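Local coordinates for VAO-type flavoprotein oxidase VAO615 (Myceliophthora thermophila, PDB 6F72) that is probably an oxidoreductase with bicovalently bound FAD that, once reduced, reacts rapidly with molecular oxygen, though no substrate has been identified, at residues L334-G345 with S446-S454. Sequence-based numbering, arbitrary orientation.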
loop_
_atom_site.group_PDB
_atom_site.type_symbol
_atom_site.label_atom_id
_atom_site.label_comp_id
_atom_site.label_asym_id
_atom_site.label_seq_id
_atom_site.Cartn_x
_atom_site.Cartn_y
_atom_site.Cartn_z
ATOM N N LEU A 334 21.961 7.914 1.861
ATOM C CA LEU A 334 20.583 8.254 2.213
ATOM C C LEU A 334 20.428 9.632 2.850
ATOM O O LEU A 334 19.450 10.332 2.569
ATOM C CB LEU A 334 19.984 7.197 3.129
ATOM C CG LEU A 334 19.974 5.741 2.649
ATOM C CD1 LEU A 334 19.416 4.899 3.768
ATOM C CD2 LEU A 334 19.164 5.533 1.373
ATOM N N ASP A 335 21.391 10.013 3.703
ATOM C CA ASP A 335 21.424 11.337 4.351
ATOM C C ASP A 335 21.614 12.495 3.369
ATOM O O ASP A 335 21.335 13.644 3.711
ATOM C CB ASP A 335 22.533 11.397 5.424
ATOM C CG ASP A 335 22.252 10.499 6.627
ATOM O OD1 ASP A 335 21.068 10.170 6.896
ATOM O OD2 ASP A 335 23.223 10.109 7.307
ATOM N N GLY A 336 22.125 12.194 2.177
ATOM C CA GLY A 336 22.298 13.176 1.111
ATOM C C GLY A 336 21.048 13.376 0.265
ATOM O O GLY A 336 21.091 14.104 -0.724
ATOM N N GLY A 337 19.943 12.729 0.648
ATOM C CA GLY A 337 18.656 12.851 -0.041
ATOM C C GLY A 337 18.361 11.779 -1.079
ATOM O O GLY A 337 17.393 11.899 -1.826
ATOM N N ASN A 338 19.183 10.726 -1.107
ATOM C CA ASN A 338 19.120 9.669 -2.125
ATOM C C ASN A 338 18.514 8.378 -1.585
ATOM O O ASN A 338 18.382 8.224 -0.373
ATOM C CB ASN A 338 20.522 9.364 -2.656
ATOM C CG ASN A 338 21.330 10.609 -2.940
ATOM O OD1 ASN A 338 21.046 11.343 -3.875
ATOM N ND2 ASN A 338 22.362 10.841 -2.131
ATOM N N SER A 339 18.162 7.453 -2.485
ATOM C CA SER A 339 17.627 6.152 -2.091
ATOM C C SER A 339 18.056 5.027 -3.017
ATOM O O SER A 339 18.348 5.258 -4.202
ATOM C CB SER A 339 16.103 6.188 -2.050
ATOM O OG SER A 339 15.579 6.366 -3.354
ATOM N N PHE A 340 18.081 3.811 -2.465
ATOM C CA PHE A 340 18.145 2.587 -3.260
ATOM C C PHE A 340 16.894 1.772 -3.054
ATOM O O PHE A 340 16.491 1.507 -1.916
ATOM C CB PHE A 340 19.367 1.738 -2.901
ATOM C CG PHE A 340 20.598 2.086 -3.682
ATOM C CD1 PHE A 340 20.625 1.944 -5.079
ATOM C CD2 PHE A 340 21.748 2.537 -3.027
ATOM C CE1 PHE A 340 21.775 2.262 -5.801
ATOM C CE2 PHE A 340 22.901 2.855 -3.740
ATOM C CZ PHE A 340 22.912 2.722 -5.129
ATOM N N THR A 341 16.265 1.409 -4.170
ATOM C CA THR A 341 15.260 0.362 -4.192
ATOM C C THR A 341 15.916 -0.859 -4.858
ATOM O O THR A 341 16.555 -0.740 -5.912
ATOM C CB THR A 341 13.924 0.851 -4.821
ATOM O OG1 THR A 341 12.894 -0.117 -4.588
ATOM C CG2 THR A 341 14.023 1.138 -6.339
ATOM N N TYR A 342 15.824 -2.016 -4.204
ATOM C CA TYR A 342 16.577 -3.168 -4.644
ATOM C C TYR A 342 15.901 -4.521 -4.407
ATOM O O TYR A 342 15.021 -4.651 -3.553
ATOM C CB TYR A 342 17.998 -3.161 -4.067
ATOM C CG TYR A 342 18.092 -3.158 -2.571
ATOM C CD1 TYR A 342 17.967 -1.971 -1.856
ATOM C CD2 TYR A 342 18.336 -4.340 -1.862
ATOM C CE1 TYR A 342 18.054 -1.951 -0.476
ATOM C CE2 TYR A 342 18.442 -4.329 -0.474
ATOM C CZ TYR A 342 18.299 -3.126 0.206
ATOM O OH TYR A 342 18.370 -3.081 1.566
ATOM N N SER A 343 16.328 -5.505 -5.196
ATOM C CA SER A 343 15.886 -6.889 -5.100
ATOM C C SER A 343 16.996 -7.708 -4.454
ATOM O O SER A 343 18.152 -7.656 -4.887
ATOM C CB SER A 343 15.584 -7.427 -6.493
ATOM O OG SER A 343 15.050 -8.734 -6.420
ATOM N N VAL A 344 16.645 -8.426 -3.393
ATOM C CA VAL A 344 17.596 -9.293 -2.699
ATOM C C VAL A 344 17.275 -10.741 -3.098
ATOM O O VAL A 344 16.257 -11.289 -2.677
ATOM C CB VAL A 344 17.534 -9.137 -1.153
ATOM C CG1 VAL A 344 18.579 -10.015 -0.465
ATOM C CG2 VAL A 344 17.716 -7.686 -0.719
ATOM N N GLY A 345 18.138 -11.341 -3.912
ATOM C CA GLY A 345 18.026 -12.765 -4.233
ATOM C C GLY A 345 19.072 -13.608 -3.526
ATOM O O GLY A 345 20.009 -13.071 -2.930
ATOM N N SER A 446 11.346 -15.497 -2.320
ATOM C CA SER A 446 12.643 -15.036 -2.827
ATOM C C SER A 446 12.582 -14.884 -4.359
ATOM O O SER A 446 11.940 -15.703 -4.995
ATOM C CB SER A 446 13.740 -16.019 -2.412
ATOM O OG SER A 446 14.997 -15.710 -2.998
ATOM N N PRO A 447 13.173 -13.840 -4.963
ATOM C CA PRO A 447 13.764 -12.681 -4.263
ATOM C C PRO A 447 12.701 -11.807 -3.608
ATOM O O PRO A 447 11.501 -12.090 -3.725
ATOM C CB PRO A 447 14.466 -11.902 -5.386
ATOM C CG PRO A 447 13.794 -12.343 -6.651
ATOM C CD PRO A 447 13.366 -13.760 -6.425
ATOM N N PHE A 448 13.145 -10.777 -2.888
ATOM C CA PHE A 448 12.232 -9.792 -2.314
ATOM C C PHE A 448 12.820 -8.394 -2.402
ATOM O O PHE A 448 14.044 -8.223 -2.497
ATOM C CB PHE A 448 11.846 -10.149 -0.871
ATOM C CG PHE A 448 13.011 -10.180 0.088
ATOM C CD1 PHE A 448 13.751 -11.356 0.277
ATOM C CD2 PHE A 448 13.364 -9.046 0.817
ATOM C CE1 PHE A 448 14.828 -11.389 1.161
ATOM C CE2 PHE A 448 14.439 -9.070 1.703
ATOM C CZ PHE A 448 15.172 -10.250 1.876
ATOM N N TYR A 449 11.930 -7.405 -2.383
ATOM C CA TYR A 449 12.328 -6.020 -2.528
ATOM C C TYR A 449 12.585 -5.348 -1.195
ATOM O O TYR A 449 11.907 -5.623 -0.195
ATOM C CB TYR A 449 11.288 -5.234 -3.313
ATOM C CG TYR A 449 11.185 -5.663 -4.756
ATOM C CD1 TYR A 449 12.152 -5.261 -5.700
ATOM C CD2 TYR A 449 10.109 -6.462 -5.192
ATOM C CE1 TYR A 449 12.055 -5.650 -7.036
ATOM C CE2 TYR A 449 10.001 -6.851 -6.525
ATOM C CZ TYR A 449 10.976 -6.444 -7.440
ATOM O OH TYR A 449 10.880 -6.838 -8.760
ATOM N N CYS A 450 13.588 -4.476 -1.204
ATOM C CA CYS A 450 13.806 -3.539 -0.124
ATOM C C CYS A 450 13.859 -2.124 -0.645
ATOM O O CYS A 450 14.330 -1.866 -1.761
ATOM C CB CYS A 450 15.110 -3.819 0.588
ATOM S SG CYS A 450 15.177 -5.390 1.413
ATOM N N ASP A 451 13.379 -1.209 0.184
ATOM C CA ASP A 451 13.646 0.186 -0.039
ATOM C C ASP A 451 14.490 0.737 1.090
ATOM O O ASP A 451 14.433 0.236 2.213
ATOM C CB ASP A 451 12.361 0.971 -0.166
ATOM C CG ASP A 451 12.268 1.669 -1.489
ATOM O OD1 ASP A 451 11.778 1.002 -2.438
ATOM O OD2 ASP A 451 12.704 2.859 -1.569
ATOM N N SER A 452 15.261 1.771 0.768
ATOM C CA SER A 452 16.127 2.436 1.729
ATOM C C SER A 452 15.838 3.929 1.751
ATOM O O SER A 452 15.541 4.536 0.710
ATOM C CB SER A 452 17.593 2.155 1.414
ATOM O OG SER A 452 17.911 2.528 0.087
ATOM N N PHE A 453 15.925 4.509 2.946
ATOM C CA PHE A 453 15.472 5.882 3.194
ATOM C C PHE A 453 16.042 6.439 4.491
ATOM O O PHE A 453 16.340 5.682 5.422
ATOM C CB PHE A 453 13.930 5.929 3.272
ATOM C CG PHE A 453 13.354 5.051 4.347
ATOM C CD1 PHE A 453 13.190 5.530 5.651
ATOM C CD2 PHE A 453 13.008 3.737 4.071
ATOM C CE1 PHE A 453 12.689 4.716 6.654
ATOM C CE2 PHE A 453 12.497 2.919 5.065
ATOM C CZ PHE A 453 12.336 3.403 6.358
ATOM N N SER A 454 16.168 7.764 4.544
ATOM C CA SER A 454 16.365 8.497 5.789
ATOM C C SER A 454 15.261 9.558 5.877
ATOM O O SER A 454 15.192 10.450 5.039
ATOM C CB SER A 454 17.758 9.127 5.831
ATOM O OG SER A 454 17.937 9.844 7.034
HETATM O O HOH W 1 15.850 -13.602 -1.408
#
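Strands 339-344 and 448-452 are antiparallel neighbours in the middle of the seven-stranded antiparallel sheet that probably belongs to the substrate domain, as in other VAO-type flavoproteins. Tyr342 and Cys450 make a hydrogen-bonded pair, Tyr342 N to Cys450 O and, at 2.8 Å, Cys450 N to Tyr342 O; Val344 and Phe448 form the next such pair. On the face these four share, the Tyr342 ring, its CG set between backbone N and carbonyl carbon (chi1 59°), folds over its partner, and Cys450 CB lies over the ring face near its rim, 3.3 Å from Tyr342 CZ. Cysteine is slim enough for this CH-pi contact, while SG sits obliquely beside the ring and forms a disulfide with Cys476. Likewise the Phe448 ring presents a face to Val344 CB, 4.2 Å from the ring centroid, suiting a compact branched residue. On the reverse face, Thr341 OG1 donates to Asp451 OD1 over 2.7 Å, arriving 45° out of the carboxylate plane; the nearest atoms of the Asp451 side chain and the bound FAD are about 6 Å apart. Ser452, small and polar, turns OG back onto Phe340 O, 2.7 Å away and on a lone pair, reinforcing the weak Ser452 N to Phe340 O bond. Strands 348-356 and 472-480 flank the pair, while helix 316-335 packs on the Val344 face through Trp320 and Leu330.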